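Local coordinates for protein uncharacterized metal-dependent hydrolase (Pyrococcus horikoshii, PDB 3IGH) that is a probable metal-dependent hydrolase of the amidohydrolase family, of unknown substrate, likely to cleave carbon-nitrogen bonds other than peptide bonds, at residues I11-N16 against K458-F463; Y58-F63 against D438-Y443; K86-L91 against D111-W116; F264-L269 against A312-G317; A274-P279 against I316-L321. All coordinates share one frame; numbering follows the deposited sequence.

Contact 1 (I11-N16 against K458-F463)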
# COMPACT_ATOMS: atom_id res chain seq x y z
N ILE A 11 -10.95 6.87 -31.30
CA ILE A 11 -10.38 6.88 -29.96
C ILE A 11 -9.39 8.02 -29.85
O ILE A 11 -8.37 8.01 -30.53
CB ILE A 11 -9.69 5.54 -29.62
CG1 ILE A 11 -10.70 4.39 -29.74
CG2 ILE A 11 -9.07 5.59 -28.22
CD1 ILE A 11 -10.12 3.12 -30.31
N TYR A 12 -9.70 9.00 -29.01
CA TYR A 12 -8.75 10.07 -28.69
C TYR A 12 -7.80 9.57 -27.62
O TYR A 12 -8.24 9.20 -26.53
CB TYR A 12 -9.48 11.32 -28.20
CG TYR A 12 -10.26 12.04 -29.28
CD1 TYR A 12 -9.65 12.98 -30.09
CD2 TYR A 12 -11.61 11.76 -29.50
CE1 TYR A 12 -10.35 13.64 -31.10
CE2 TYR A 12 -12.32 12.41 -30.50
CZ TYR A 12 -11.68 13.35 -31.30
OH TYR A 12 -12.37 14.00 -32.30
N THR A 13 -6.51 9.55 -27.92
CA THR A 13 -5.52 9.07 -26.97
C THR A 13 -4.84 10.21 -26.24
O THR A 13 -4.26 10.01 -25.18
CB THR A 13 -4.42 8.19 -27.63
OG1 THR A 13 -3.59 8.99 -28.48
CG2 THR A 13 -5.05 7.04 -28.43
N SER A 14 -4.90 11.40 -26.83
CA SER A 14 -4.25 12.59 -26.27
C SER A 14 -4.96 13.83 -26.82
O SER A 14 -5.48 13.80 -27.93
CB SER A 14 -2.77 12.60 -26.65
OG SER A 14 -2.10 13.72 -26.13
N PHE A 15 -4.99 14.90 -26.03
CA PHE A 15 -5.64 16.14 -26.46
C PHE A 15 -4.63 17.24 -26.80
O PHE A 15 -4.83 17.98 -27.76
CB PHE A 15 -6.66 16.64 -25.42
CG PHE A 15 -7.91 15.81 -25.34
CD1 PHE A 15 -8.83 15.80 -26.39
CD2 PHE A 15 -8.17 15.04 -24.21
CE1 PHE A 15 -9.99 15.03 -26.32
CE2 PHE A 15 -9.34 14.26 -24.13
CZ PHE A 15 -10.24 14.26 -25.19
N ASN A 16 -3.57 17.34 -26.00
CA ASN A 16 -2.42 18.20 -26.28
C ASN A 16 -1.15 17.36 -26.29
O ASN A 16 -0.63 17.04 -25.22
CB ASN A 16 -2.27 19.30 -25.22
CG ASN A 16 -3.28 20.43 -25.37
OD1 ASN A 16 -4.13 20.42 -26.26
ND2 ASN A 16 -3.17 21.43 -24.50
N LYS A 458 -3.74 9.65 -20.47
CA LYS A 458 -3.68 9.42 -21.92
C LYS A 458 -4.08 7.98 -22.23
O LYS A 458 -4.13 7.14 -21.33
CB LYS A 458 -2.27 9.70 -22.46
CG LYS A 458 -1.87 11.17 -22.47
CD LYS A 458 -0.52 11.35 -23.16
CE LYS A 458 0.05 12.75 -22.94
NZ LYS A 458 -0.70 13.81 -23.67
N LEU A 459 -4.40 7.69 -23.49
CA LEU A 459 -4.72 6.30 -23.85
C LEU A 459 -3.65 5.75 -24.80
O LEU A 459 -3.94 5.03 -25.75
CB LEU A 459 -6.15 6.15 -24.38
CG LEU A 459 -7.31 6.41 -23.41
CD1 LEU A 459 -8.64 6.53 -24.15
CD2 LEU A 459 -7.41 5.34 -22.29
N GLU A 460 -2.41 6.12 -24.50
CA GLU A 460 -1.24 5.62 -25.21
C GLU A 460 -0.71 4.41 -24.45
O GLU A 460 -1.08 4.23 -23.28
CB GLU A 460 -0.18 6.73 -25.29
CG GLU A 460 -0.56 7.85 -26.27
CD GLU A 460 0.25 9.12 -26.09
OE1 GLU A 460 -0.15 10.15 -26.68
OE2 GLU A 460 1.27 9.10 -25.37
N PRO A 461 0.10 3.55 -25.11
CA PRO A 461 0.73 2.40 -24.43
C PRO A 461 1.45 2.75 -23.12
O PRO A 461 2.18 3.74 -23.05
CB PRO A 461 1.72 1.87 -25.47
CG PRO A 461 1.08 2.21 -26.78
CD PRO A 461 0.43 3.56 -26.55
N GLY A 462 1.22 1.94 -22.08
CA GLY A 462 1.81 2.18 -20.76
C GLY A 462 0.82 2.82 -19.79
O GLY A 462 0.96 2.67 -18.57
N PHE A 463 -0.17 3.53 -20.32
CA PHE A 463 -1.17 4.19 -19.49
C PHE A 463 -2.28 3.24 -19.08
O PHE A 463 -2.58 2.28 -19.79
CB PHE A 463 -1.75 5.40 -20.23
CG PHE A 463 -0.85 6.60 -20.26
CD1 PHE A 463 0.13 6.75 -21.24
CD2 PHE A 463 -0.99 7.61 -19.30
CE1 PHE A 463 0.96 7.87 -21.26
CE2 PHE A 463 -0.17 8.74 -19.31
CZ PHE A 463 0.81 8.87 -20.29
O HOH W 1 -3.84 15.14 -23.51
O HOH W 2 0.87 16.21 -23.26
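T13 and L459 join strand 10-14 to the loop ahead of strand 467-470, at a classic beta bulge where T13 and S14 both face K19. The T13 carbonyl O accepts the backbone N-H of L459 at 2.9 Å. Beyond it, K458 runs out to S14. K458 is modelled in two conformers; in the one described, NZ gives a 2.8 Å bond to S14 OG, another to the water that donates to N16 O, and a weak one to the water taking the N-H of F15, all less certain for depending on that copy. A long, flexible lysine suits this place, since its ammonium group can serve three acceptors and meet Y445 in a cation-pi contact. S14 OG, set anti to its own N (chi1 -179°), also bonds P17 O, while the N16 amide turns to K437 and D438 instead. Not every polar atom is satisfied: L459 O is buried without a partner in the model. L459 itself packs CD1 on I11 CG2, as an aliphatic residue should in this buried spot. E460 to F463 form a type II turn, with P461 and G462 in the middle, that brings the F463 ring under K458, whose CB lies 3.7 Å above the ring centre.

Contact 2 (Y58-F63 against D438-Y443)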
# COMPACT_ATOMS: atom_id res chain seq x y z
N TYR A 58 -17.25 7.16 -29.93
CA TYR A 58 -16.04 7.92 -29.62
C TYR A 58 -15.50 7.56 -28.24
O TYR A 58 -16.28 7.25 -27.33
CB TYR A 58 -16.29 9.43 -29.74
CG TYR A 58 -16.62 9.88 -31.15
CD1 TYR A 58 -15.66 10.51 -31.94
CD2 TYR A 58 -17.88 9.65 -31.70
CE1 TYR A 58 -15.96 10.92 -33.25
CE2 TYR A 58 -18.19 10.05 -33.00
CZ TYR A 58 -17.22 10.69 -33.77
OH TYR A 58 -17.53 11.08 -35.05
N VAL A 59 -14.18 7.56 -28.10
CA VAL A 59 -13.53 7.18 -26.84
C VAL A 59 -12.53 8.27 -26.46
O VAL A 59 -11.77 8.74 -27.30
CB VAL A 59 -12.82 5.78 -26.96
CG1 VAL A 59 -12.05 5.43 -25.67
CG2 VAL A 59 -13.83 4.69 -27.25
N MET A 60 -12.57 8.70 -25.19
CA MET A 60 -11.59 9.67 -24.69
C MET A 60 -11.06 9.19 -23.33
O MET A 60 -11.71 8.36 -22.68
CB MET A 60 -12.20 11.09 -24.59
CG MET A 60 -13.33 11.29 -23.59
SD MET A 60 -13.89 13.02 -23.35
CE MET A 60 -12.73 13.59 -22.10
N PRO A 61 -9.87 9.68 -22.91
CA PRO A 61 -9.46 9.39 -21.53
C PRO A 61 -10.52 9.88 -20.55
O PRO A 61 -11.16 10.91 -20.77
CB PRO A 61 -8.17 10.19 -21.37
CG PRO A 61 -7.63 10.32 -22.75
CD PRO A 61 -8.84 10.46 -23.62
N ALA A 62 -10.72 9.13 -19.48
CA ALA A 62 -11.73 9.50 -18.49
C ALA A 62 -11.32 10.78 -17.76
O ALA A 62 -10.14 11.16 -17.76
CB ALA A 62 -11.97 8.34 -17.53
N PHE A 63 -12.29 11.47 -17.17
CA PHE A 63 -12.00 12.66 -16.40
C PHE A 63 -11.24 12.29 -15.12
O PHE A 63 -11.41 11.19 -14.56
CB PHE A 63 -13.27 13.45 -16.07
CG PHE A 63 -13.89 14.12 -17.28
CD1 PHE A 63 -13.38 15.34 -17.75
CD2 PHE A 63 -14.96 13.54 -17.94
CE1 PHE A 63 -13.95 15.98 -18.86
CE2 PHE A 63 -15.54 14.17 -19.05
CZ PHE A 63 -15.03 15.38 -19.51
N ASP A 438 -7.88 22.28 -24.84
CA ASP A 438 -7.07 22.60 -23.66
C ASP A 438 -7.81 22.32 -22.36
O ASP A 438 -7.18 21.95 -21.36
CB ASP A 438 -6.61 24.05 -23.68
CG ASP A 438 -5.55 24.33 -24.74
OD1 ASP A 438 -5.03 23.38 -25.35
OD2 ASP A 438 -5.25 25.52 -24.96
N ALA A 439 -9.13 22.51 -22.36
CA ALA A 439 -9.95 22.17 -21.20
C ALA A 439 -9.98 20.67 -20.94
O ALA A 439 -9.82 20.23 -19.78
CB ALA A 439 -11.38 22.73 -21.35
N LEU A 440 -10.16 19.87 -22.00
CA LEU A 440 -10.17 18.41 -21.86
C LEU A 440 -8.80 17.86 -21.49
O LEU A 440 -8.71 16.93 -20.69
CB LEU A 440 -10.73 17.73 -23.13
CG LEU A 440 -12.19 18.08 -23.43
CD1 LEU A 440 -12.69 17.34 -24.67
CD2 LEU A 440 -13.13 17.83 -22.24
N HIS A 441 -7.74 18.44 -22.04
CA HIS A 441 -6.38 18.09 -21.65
C HIS A 441 -6.14 18.34 -20.16
O HIS A 441 -5.56 17.49 -19.47
CB HIS A 441 -5.36 18.88 -22.49
CG HIS A 441 -3.95 18.71 -22.03
ND1 HIS A 441 -3.17 17.64 -22.40
CD2 HIS A 441 -3.16 19.49 -21.24
CE1 HIS A 441 -1.97 17.76 -21.86
NE2 HIS A 441 -1.94 18.87 -21.15
N SER A 442 -6.58 19.50 -19.66
CA SER A 442 -6.40 19.87 -18.26
C SER A 442 -7.17 18.96 -17.31
O SER A 442 -6.70 18.66 -16.22
CB SER A 442 -6.79 21.33 -18.02
OG SER A 442 -5.94 22.21 -18.74
N TYR A 443 -8.33 18.50 -17.78
CA TYR A 443 -9.21 17.64 -16.99
C TYR A 443 -8.87 16.15 -17.11
O TYR A 443 -9.56 15.30 -16.54
CB TYR A 443 -10.64 17.88 -17.45
CG TYR A 443 -11.67 17.99 -16.34
CD1 TYR A 443 -12.80 18.78 -16.51
CD2 TYR A 443 -11.53 17.30 -15.14
CE1 TYR A 443 -13.76 18.89 -15.52
CE2 TYR A 443 -12.49 17.40 -14.13
CZ TYR A 443 -13.61 18.21 -14.33
OH TYR A 443 -14.58 18.32 -13.35
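F63 presents its ring edge to the face of Y443, a T-shaped pair that ties barrel strand 58-68 to helix 436-450 in the TIM-barrel fold of the amidohydrolases. Here the packing is tight: F63 CD1 stands 3.5 Å from Y443 CG, over the rim of the tyrosine ring rather than its centre, with the two planes at 72°. The same CD1 lies against Y443 CB, at the root of the tyrosine ring, and CB is near the plane of the F63 ring. F63 CE1 also meets L440 CD2 at 3.9 Å. A flat, wholly apolar ring suits a buried place where W409 supplies a second edge-to-face partner. Toward the start of the strand the contact slackens: the methyl CE of M60, resting over a face of the F63 ring, approaches L440 CD2 only to 4.3 Å, and Y58 and V59 do not touch the helix. The partly exposed D438 and H441 likewise make no contact with the strand. Cut back to an alanine, F63 would probably leave a gap between L440 CD2 and the Y443 face, and the tyrosine ring without its edge-on partner. The backbone adds a CA-H...O contact of 3.6 Å from F63 CA to Y443 O.

Contact 3 (K86-L91 against D111-W116); sequences KSIEEL and DELGEW. With SO4 (sulfate ion), chain I.
One water gathers the polar groups of I88, L113 and E115. It accepts the backbone N-H of I88 at 2.9 Å and lies 2.8 Å from E115 OE1, with L113 O farther off; since it has more acceptors in reach than protons, not all of them can be served at once. I88 has its N-H to spare because it stands in the first turn of helix 88-96, where no earlier turn supplies a carbonyl. S87 is the N-cap of that helix, and its OG takes the N-H of E90 at 3.1 Å, a usual task for serine at this position.

Aliphatic groups pack beside the water. L113 CD2 presses on S87 O at 3.4 Å, and its other methyl, CD1, makes an apolar contact with L91 CD1 at 3.9 Å, the two side chains crossing at about a right angle. I88 lays CG1 against the carboxylate end of E115. A chi1 of 53° tucks the glutamate's CG in beside its own backbone, and the extended remainder reaches across. At the rim K86 NZ makes only a long salt bridge with E112 OE1, 3.7 Å; its firmer partner is G84 O, while E112 OE2 accepts the N-H of G84. G114, with positive phi, turns the chain out of helix 110-113 toward W116. W116 NE1 donates at 3.3 Å to O1, and only weakly to O3, of a sulfate, probably from the crystallisation liquor, that Q110 also binds. Among the surrounding elements, L91 and L113 both rest on W108 of strand 103-108, and I88 and L91 reach helix 119-122.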
# COMPACT_ATOMS: atom_id res chain seq x y z
N LYS A 86 -39.81 27.61 2.42
CA LYS A 86 -40.45 28.91 2.62
C LYS A 86 -41.08 29.11 3.99
O LYS A 86 -41.57 30.21 4.29
CB LYS A 86 -41.48 29.17 1.51
CG LYS A 86 -40.88 29.40 0.11
CD LYS A 86 -39.93 30.60 0.08
CE LYS A 86 -39.49 30.92 -1.34
NZ LYS A 86 -38.64 29.86 -1.94
N SER A 87 -41.07 28.06 4.81
CA SER A 87 -41.60 28.11 6.18
C SER A 87 -40.94 27.06 7.06
O SER A 87 -40.38 26.09 6.54
CB SER A 87 -43.11 27.87 6.18
OG SER A 87 -43.41 26.60 5.64
N ILE A 88 -41.01 27.25 8.38
CA ILE A 88 -40.57 26.24 9.35
C ILE A 88 -41.29 24.92 9.09
O ILE A 88 -40.67 23.86 9.09
CB ILE A 88 -40.75 26.72 10.82
CG1 ILE A 88 -39.91 27.98 11.11
CG2 ILE A 88 -40.42 25.61 11.83
CD1 ILE A 88 -38.42 27.86 10.79
N GLU A 89 -42.60 25.01 8.83
CA GLU A 89 -43.44 23.86 8.49
C GLU A 89 -42.87 23.03 7.34
O GLU A 89 -42.76 21.80 7.44
CB GLU A 89 -44.88 24.33 8.20
CG GLU A 89 -45.86 23.24 7.73
CD GLU A 89 -45.97 23.13 6.20
OE1 GLU A 89 -46.14 24.17 5.53
OE2 GLU A 89 -45.88 21.99 5.68
N GLU A 90 -42.50 23.72 6.25
CA GLU A 90 -41.93 23.08 5.07
C GLU A 90 -40.58 22.43 5.41
O GLU A 90 -40.30 21.30 4.99
CB GLU A 90 -41.75 24.11 3.95
CG GLU A 90 -42.36 23.71 2.60
CD GLU A 90 -41.43 22.90 1.71
OE1 GLU A 90 -41.18 23.32 0.56
OE2 GLU A 90 -40.94 21.84 2.15
N LEU A 91 -39.77 23.14 6.19
CA LEU A 91 -38.46 22.68 6.64
C LEU A 91 -38.56 21.38 7.45
O LEU A 91 -37.82 20.43 7.19
CB LEU A 91 -37.75 23.80 7.42
CG LEU A 91 -36.35 23.63 8.00
CD1 LEU A 91 -35.53 24.90 7.78
CD2 LEU A 91 -36.41 23.30 9.50
N ASP A 111 -34.18 34.34 5.41
CA ASP A 111 -34.84 35.26 4.47
C ASP A 111 -35.97 34.60 3.68
O ASP A 111 -36.97 35.24 3.35
CB ASP A 111 -33.81 35.90 3.54
CG ASP A 111 -32.92 36.91 4.25
OD1 ASP A 111 -33.24 37.28 5.41
OD2 ASP A 111 -31.92 37.34 3.65
N GLU A 112 -35.80 33.31 3.38
CA GLU A 112 -36.84 32.52 2.72
C GLU A 112 -37.89 31.99 3.69
O GLU A 112 -39.08 31.94 3.36
CB GLU A 112 -36.21 31.34 1.97
CG GLU A 112 -35.27 31.74 0.82
CD GLU A 112 -34.72 30.54 0.07
OE1 GLU A 112 -35.03 30.40 -1.14
OE2 GLU A 112 -33.99 29.72 0.67
N LEU A 113 -37.44 31.60 4.87
CA LEU A 113 -38.29 31.00 5.90
C LEU A 113 -39.18 32.04 6.59
O LEU A 113 -40.31 31.73 6.99
CB LEU A 113 -37.41 30.32 6.96
CG LEU A 113 -36.58 29.09 6.56
CD1 LEU A 113 -35.58 28.76 7.66
CD2 LEU A 113 -37.48 27.91 6.26
N GLY A 114 -38.67 33.26 6.73
CA GLY A 114 -39.36 34.31 7.47
C GLY A 114 -38.80 34.53 8.87
O GLY A 114 -39.09 35.54 9.52
N GLU A 115 -37.97 33.58 9.30
CA GLU A 115 -37.50 33.46 10.68
C GLU A 115 -36.40 32.39 10.75
O GLU A 115 -36.27 31.57 9.85
CB GLU A 115 -38.66 33.08 11.60
CG GLU A 115 -39.44 31.83 11.15
CD GLU A 115 -40.60 31.48 12.07
OE1 GLU A 115 -41.62 30.96 11.57
OE2 GLU A 115 -40.50 31.71 13.30
N TRP A 116 -35.61 32.40 11.83
CA TRP A 116 -34.58 31.38 12.05
C TRP A 116 -35.21 30.08 12.55
O TRP A 116 -36.16 30.11 13.34
CB TRP A 116 -33.56 31.88 13.07
CG TRP A 116 -32.61 32.91 12.55
CD1 TRP A 116 -32.91 34.19 12.15
CD2 TRP A 116 -31.19 32.77 12.39
NE1 TRP A 116 -31.76 34.85 11.76
CE2 TRP A 116 -30.70 34.00 11.89
CE3 TRP A 116 -30.29 31.72 12.63
CZ2 TRP A 116 -29.34 34.20 11.62
CZ3 TRP A 116 -28.94 31.93 12.36
CH2 TRP A 116 -28.48 33.16 11.86
S SO4 I . -30.91 38.31 10.26
O1 SO4 I . -32.16 38.00 10.96
O2 SO4 I . -30.57 39.72 10.46
O3 SO4 I . -29.84 37.48 10.81
O4 SO4 I . -31.06 38.05 8.83
O HOH W 3 -42.05 29.87 9.08

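Contact 4 (F264-L269 against A312-G317); sequences FTDGSL and AIHAIG. With SO4 (sulfate ion), chain B.
This is a parallel beta bridge, F264 beside H314, where neighbouring barrel strands 256-264 and 310-315 end and pass into loops at the TIM-barrel rim that carries the sulfate. H314 O takes two donors, T265 N and, at 2.6 Å, T265 OG1, both in its carbonyl plane; threonine suits the place because its hydroxyl doubles the backbone bond while CG2 packs on I313 CG2. One residue on, D266 holds the end of the strand like a clamp. OD1 accepts I316 N at 3.0 Å and OD2 accepts G317 N at 2.7 Å, each on its syn lone pair, and OD2 also serves L275 N. A chi1 of 69° folds the short aspartate chain back enough for both bonds. The H314 ring is fixed from both nitrogens. NE2 donates to G267 O at 3.0 Å, an acceptor lying in the ring plane although the donor stands above the carbonyl plane. F264 CD1 lies over one face of the H314 ring, the two ring planes inclined at 43°, and I316 CG2 packs on L269 CG. K262, H67 and H339 bind the sulfate too; in metal-dependent amidohydrolases, histidines at such strand ends commonly hold metal, so the sulfate, probably from the crystallisation liquor, may mark the active site. H314 ND1 gives sulfate O4 a nearly straight bond of 2.8 Å at 172°.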
# COMPACT_ATOMS: atom_id res chain seq x y z
N PHE A 264 -2.93 24.30 4.44
CA PHE A 264 -3.68 25.54 4.19
C PHE A 264 -2.82 26.75 4.55
O PHE A 264 -2.16 26.76 5.58
CB PHE A 264 -4.93 25.58 5.07
CG PHE A 264 -5.94 24.52 4.74
CD1 PHE A 264 -6.97 24.79 3.84
CD2 PHE A 264 -5.86 23.26 5.32
CE1 PHE A 264 -7.92 23.81 3.53
CE2 PHE A 264 -6.79 22.27 5.00
CZ PHE A 264 -7.82 22.55 4.11
N THR A 265 -2.82 27.75 3.68
CA THR A 265 -2.27 29.06 4.04
C THR A 265 -3.37 30.02 4.49
O THR A 265 -3.18 30.74 5.46
CB THR A 265 -1.48 29.72 2.90
OG1 THR A 265 -2.30 29.76 1.72
CG2 THR A 265 -0.20 28.96 2.62
N ASP A 266 -4.50 30.04 3.77
CA ASP A 266 -5.55 31.03 4.03
C ASP A 266 -6.98 30.48 3.95
O ASP A 266 -7.19 29.27 3.84
CB ASP A 266 -5.38 32.27 3.14
CG ASP A 266 -5.65 32.01 1.66
OD1 ASP A 266 -5.70 30.85 1.22
OD2 ASP A 266 -5.77 33.00 0.91
N GLY A 267 -7.96 31.37 4.03
CA GLY A 267 -9.36 30.97 3.92
C GLY A 267 -9.87 31.22 2.52
O GLY A 267 -9.18 30.93 1.53
N SER A 268 -11.06 31.80 2.43
CA SER A 268 -11.72 31.98 1.14
C SER A 268 -12.11 33.44 0.89
O SER A 268 -12.24 34.22 1.83
CB SER A 268 -12.97 31.08 1.07
OG SER A 268 -13.91 31.45 2.07
N LEU A 269 -12.30 33.78 -0.38
CA LEU A 269 -12.72 35.14 -0.75
C LEU A 269 -14.13 35.47 -0.29
O LEU A 269 -14.40 36.60 0.07
CB LEU A 269 -12.57 35.39 -2.24
CG LEU A 269 -11.11 35.49 -2.69
CD1 LEU A 269 -11.03 35.26 -4.19
CD2 LEU A 269 -10.47 36.83 -2.29
N ALA A 312 0.37 19.39 -0.95
CA ALA A 312 -0.58 20.30 -1.58
C ALA A 312 -0.92 21.41 -0.61
O ALA A 312 -1.28 21.16 0.54
CB ALA A 312 -1.87 19.56 -2.00
N ILE A 313 -0.80 22.65 -1.09
CA ILE A 313 -1.10 23.80 -0.26
C ILE A 313 -2.24 24.64 -0.86
O ILE A 313 -2.13 25.14 -1.98
CB ILE A 313 0.15 24.70 -0.04
CG1 ILE A 313 1.34 23.86 0.48
CG2 ILE A 313 -0.19 25.82 0.93
CD1 ILE A 313 2.60 24.68 0.83
N HIS A 314 -3.31 24.78 -0.10
CA HIS A 314 -4.41 25.71 -0.41
C HIS A 314 -3.88 27.14 -0.33
O HIS A 314 -3.36 27.55 0.72
CB HIS A 314 -5.52 25.46 0.62
CG HIS A 314 -6.58 26.52 0.69
ND1 HIS A 314 -7.92 26.24 0.49
CD2 HIS A 314 -6.53 27.84 1.02
CE1 HIS A 314 -8.63 27.34 0.66
NE2 HIS A 314 -7.81 28.32 0.97
N ALA A 315 -4.02 27.89 -1.42
CA ALA A 315 -3.74 29.34 -1.43
C ALA A 315 -4.73 30.04 -2.35
O ALA A 315 -4.67 29.89 -3.56
CB ALA A 315 -2.31 29.61 -1.87
N ILE A 316 -5.64 30.82 -1.77
CA ILE A 316 -6.64 31.54 -2.56
C ILE A 316 -6.17 32.99 -2.80
O ILE A 316 -6.07 33.43 -3.94
CB ILE A 316 -8.05 31.42 -1.90
CG1 ILE A 316 -8.55 29.98 -2.07
CG2 ILE A 316 -9.06 32.38 -2.53
CD1 ILE A 316 -9.95 29.70 -1.54
N GLY A 317 -5.84 33.71 -1.73
CA GLY A 317 -5.39 35.09 -1.84
C GLY A 317 -4.00 35.20 -2.44
O GLY A 317 -3.23 34.22 -2.44
S SO4 B . -10.14 23.39 0.10
O1 SO4 B . -10.35 21.95 0.09
O2 SO4 B . -11.07 24.00 -0.83
O3 SO4 B . -10.42 23.90 1.43
O4 SO4 B . -8.76 23.68 -0.33

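Contact 5 (A274-P279 against I316-L321); sequences ALLSKP and IGDKAL
L275 lies obliquely over the aliphatic part of K319, its CG 3.9 Å from K319 CB, while its own CB rests on A320 CB. The lysine suits this edge: its methylenes cover the leucine and its extended chain carries NZ on to a water, weakly bound, that donates to L276 O. A274 CB adds a contact to I316 CG2. The loop meets the first turn of helix 318-331, where amide N-H groups lack carbonyls of an earlier turn. L275 O fills that role, accepting A320 N at 3.2 Å and, weakly, K319 N. G317, the N-cap residue, has to be glycine, since a CB there would come 2.1 Å from L275 O. D318 turns back to grip the loop, its CG between N and carbonyl carbon (chi1 70°). OD1 accepts S277 N at 3.1 Å, 29° out of the carboxylate plane, and also a water. OD2 forms a salt bridge with R344 and takes S277 OG at 2.6 Å on its syn lone pair, less certainly because S277 has two conformers. An asparagine in place of D318 would probably leave R344 without its charged mate. L276, next to S277, crosses the aspartate at about a right angle, its CA 3.4 Å from D318 OD1.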
# COMPACT_ATOMS: atom_id res chain seq x y z
N ALA A 274 -9.43 34.84 2.80
CA ALA A 274 -8.32 34.68 1.88
C ALA A 274 -7.35 35.83 2.08
O ALA A 274 -7.78 36.98 2.26
CB ALA A 274 -8.80 34.62 0.43
N LEU A 275 -6.06 35.53 2.07
CA LEU A 275 -5.04 36.50 2.45
C LEU A 275 -4.52 37.32 1.28
O LEU A 275 -3.85 36.80 0.39
CB LEU A 275 -3.87 35.80 3.17
CG LEU A 275 -2.78 36.69 3.78
CD1 LEU A 275 -3.35 37.53 4.93
CD2 LEU A 275 -1.63 35.82 4.27
N LEU A 276 -4.83 38.61 1.30
CA LEU A 276 -4.50 39.53 0.21
C LEU A 276 -3.32 40.44 0.58
O LEU A 276 -3.05 40.63 1.77
CB LEU A 276 -5.73 40.40 -0.11
CG LEU A 276 -7.10 39.74 -0.34
CD1 LEU A 276 -8.15 40.75 -0.79
CD2 LEU A 276 -6.98 38.63 -1.36
N SER A 277 -2.63 40.99 -0.42
CA SER A 277 -1.54 41.94 -0.16
C SER A 277 -2.03 43.37 0.13
O SER A 277 -1.27 44.19 0.65
CB SER A 277 -0.52 41.92 -1.30
OG SER A 277 -1.14 42.09 -2.56
N LYS A 278 -3.29 43.65 -0.20
CA LYS A 278 -3.95 44.93 0.11
C LYS A 278 -5.35 44.62 0.62
O LYS A 278 -5.88 43.56 0.30
CB LYS A 278 -4.01 45.82 -1.13
CG LYS A 278 -2.71 46.55 -1.44
CD LYS A 278 -2.84 47.38 -2.71
CE LYS A 278 -1.49 47.95 -3.13
NZ LYS A 278 -1.56 48.54 -4.50
N PRO A 279 -5.95 45.52 1.43
CA PRO A 279 -7.28 45.20 1.98
C PRO A 279 -8.36 44.88 0.94
O PRO A 279 -8.21 45.21 -0.24
CB PRO A 279 -7.64 46.45 2.78
CG PRO A 279 -6.31 47.03 3.17
CD PRO A 279 -5.47 46.82 1.94
N ILE A 316 -5.64 30.82 -1.77
CA ILE A 316 -6.64 31.54 -2.56
C ILE A 316 -6.17 32.99 -2.80
O ILE A 316 -6.07 33.43 -3.94
CB ILE A 316 -8.05 31.42 -1.90
CG1 ILE A 316 -8.55 29.98 -2.07
CG2 ILE A 316 -9.06 32.38 -2.53
CD1 ILE A 316 -9.95 29.70 -1.54
N GLY A 317 -5.84 33.71 -1.73
CA GLY A 317 -5.39 35.09 -1.84
C GLY A 317 -4.00 35.20 -2.44
O GLY A 317 -3.23 34.22 -2.44
N ASP A 318 -3.66 36.38 -2.95
CA ASP A 318 -2.36 36.56 -3.61
C ASP A 318 -1.20 36.57 -2.61
O ASP A 318 -0.10 36.11 -2.94
CB ASP A 318 -2.34 37.81 -4.49
CG ASP A 318 -2.38 39.09 -3.69
OD1 ASP A 318 -3.37 39.35 -2.97
OD2 ASP A 318 -1.39 39.85 -3.79
N LYS A 319 -1.43 37.06 -1.40
CA LYS A 319 -0.39 37.00 -0.36
C LYS A 319 -0.21 35.57 0.15
O LYS A 319 0.90 35.15 0.44
CB LYS A 319 -0.68 37.95 0.80
CG LYS A 319 0.49 38.10 1.76
CD LYS A 319 0.21 39.15 2.84
CE LYS A 319 1.52 39.66 3.42
NZ LYS A 319 1.30 40.80 4.36
N ALA A 320 -1.31 34.82 0.24
CA ALA A 320 -1.26 33.41 0.62
C ALA A 320 -0.41 32.62 -0.36
O ALA A 320 0.31 31.71 0.03
CB ALA A 320 -2.64 32.84 0.64
N LEU A 321 -0.52 32.98 -1.64
CA LEU A 321 0.29 32.38 -2.68
C LEU A 321 1.79 32.66 -2.48
O LEU A 321 2.61 31.76 -2.69
CB LEU A 321 -0.16 32.85 -4.07
CG LEU A 321 0.61 32.27 -5.26
CD1 LEU A 321 0.55 30.74 -5.28
CD2 LEU A 321 0.08 32.84 -6.55
O HOH W 4 -1.71 42.08 3.53
O HOH W 5 -4.15 42.08 -2.98

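Overall arrangement
The contacts form two close pairs and one outlier. Contacts 1 and 2, centres 9 Å apart, are joined by neighbouring strands 10-14 and 58-68, with Y12 N 2.7 Å from V59 O, and by N16 ND2, 2.8 Å from D438 OD1. Contacts 4 and 5, also 9 Å apart, share I316 and G317 where strand 310-315 hands over to helix 318-331. Between the pairs, contacts 2 and 4 have centres about 27 Å apart. Contact 4 holds the sulfate that may mark the active site, and the I316 side chain brings contact 5 within about 6 Å of it. Contact 3 stands apart, its centre about 34 Å from contact 4 and 52 Å from contact 1, beside a different sulfate.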